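Local coordinates for thrombomodulin (Homo sapiens, PDB 1DX5), which acts as an endothelial cell receptor and cofactor that turns thrombin toward activating protein C, starting an anticoagulant pathway, at residues G87-S90 with G91-N95. Numbering follows the deposited sequence.
Sequences GFCS and GVCHN. With CA (calcium ion), chain N.
Cys89 and Cys93 meet across the turn that leads into strand 92-95, each extending its CB toward the other arm of the bend. SG of Cys89 lies 3.8 Å from CB of Cys93, and the sulfur of Cys93 returns the contact, its SG standing 3.9 Å from CB of Cys89. The two sulfurs are not joined to each other: Cys89 is bonded to Cys102 on strand 100-103, and Cys93 to Cys83 in helix 82-85, so the two cysteines belong to separate disulfides. In Cys89 the sulfur is swung anti to the backbone N (chi1 176°), which brings SG 3.6 Å from Val92 O and equally far from Gly91 N. These are packing distances. The turn itself runs through Ser90 and Gly91; the backbone N of Ser90 is hydrogen-bonded to Asp117 near the C-terminal end of the chain, and beyond the turn Val92 and His94, their side chains pointing away from the loop, pair through their backbones with Ile103 and Glu101. At the far end of the strand Asn95, its chi1 near trans (-172°), sends OD1 to the calcium ion at 2.4 Å. A water oxygen sits at the same distance from the metal, and Asp79, Ile80, Glu82, Leu96 and Thr99 supply further ligands. The interleaved first-to-third and second-to-fourth disulfides beside a short antiparallel hairpin whose first strand supplies a calcium-binding asparagine are characteristic of a calcium-binding EGF-like domain, here the sixth of thrombomodulin.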
# COMPACT_ATOMS: atom_id res chain seq x y z
N GLY E 87 -6.35 -10.05 14.90
CA GLY E 87 -6.37 -8.62 15.17
C GLY E 87 -7.74 -7.96 15.28
O GLY E 87 -7.82 -6.80 15.69
N PHE E 88 -8.80 -8.67 14.93
CA PHE E 88 -10.16 -8.12 15.00
C PHE E 88 -10.90 -8.48 16.27
O PHE E 88 -11.77 -7.74 16.74
CB PHE E 88 -10.99 -8.59 13.80
CG PHE E 88 -10.60 -7.96 12.50
CD1 PHE E 88 -11.14 -6.73 12.12
CD2 PHE E 88 -9.71 -8.60 11.64
CE1 PHE E 88 -10.79 -6.15 10.90
CE2 PHE E 88 -9.35 -8.04 10.43
CZ PHE E 88 -9.89 -6.81 10.05
N CYS E 89 -10.57 -9.66 16.80
CA CYS E 89 -11.20 -10.17 18.01
C CYS E 89 -10.17 -10.88 18.89
O CYS E 89 -9.46 -11.77 18.43
CB CYS E 89 -12.32 -11.14 17.62
SG CYS E 89 -13.16 -11.99 18.98
N SER E 90 -10.07 -10.44 20.15
CA SER E 90 -9.14 -11.03 21.11
C SER E 90 -9.74 -12.23 21.86
O SER E 90 -9.01 -13.06 22.41
CB SER E 90 -8.64 -9.96 22.09
OG SER E 90 -9.71 -9.22 22.63
N GLY E 91 -11.06 -12.32 21.86
CA GLY E 91 -11.73 -13.44 22.50
C GLY E 91 -12.02 -14.56 21.50
O GLY E 91 -11.21 -14.81 20.61
N VAL E 92 -13.15 -15.24 21.67
CA VAL E 92 -13.52 -16.32 20.76
C VAL E 92 -14.17 -15.69 19.52
O VAL E 92 -15.10 -14.91 19.64
CB VAL E 92 -14.49 -17.32 21.42
CG1 VAL E 92 -14.80 -18.46 20.47
CG2 VAL E 92 -13.89 -17.85 22.73
N CYS E 93 -13.69 -16.09 18.35
CA CYS E 93 -14.17 -15.51 17.10
C CYS E 93 -14.84 -16.49 16.14
O CYS E 93 -14.32 -17.56 15.85
CB CYS E 93 -12.97 -14.85 16.41
SG CYS E 93 -13.31 -13.81 14.94
N HIS E 94 -16.01 -16.09 15.64
CA HIS E 94 -16.75 -16.88 14.66
C HIS E 94 -16.90 -15.97 13.43
O HIS E 94 -17.43 -14.85 13.52
CB HIS E 94 -18.12 -17.28 15.18
CG HIS E 94 -18.08 -18.14 16.41
ND1 HIS E 94 -17.29 -19.27 16.51
CD2 HIS E 94 -18.74 -18.04 17.59
CE1 HIS E 94 -17.47 -19.82 17.70
NE2 HIS E 94 -18.34 -19.10 18.37
N ASN E 95 -16.41 -16.44 12.29
CA ASN E 95 -16.46 -15.70 11.05
C ASN E 95 -17.87 -15.70 10.47
O ASN E 95 -18.64 -16.64 10.65
CB ASN E 95 -15.45 -16.29 10.05
CG ASN E 95 -15.29 -15.41 8.73
OD1 ASN E 95 -15.41 -14.19 8.86
ND2 ASN E 95 -15.08 -16.01 7.58
CA CA N . -16.08 -12.25 7.58
O HOH W 1 -16.35 -9.93 6.94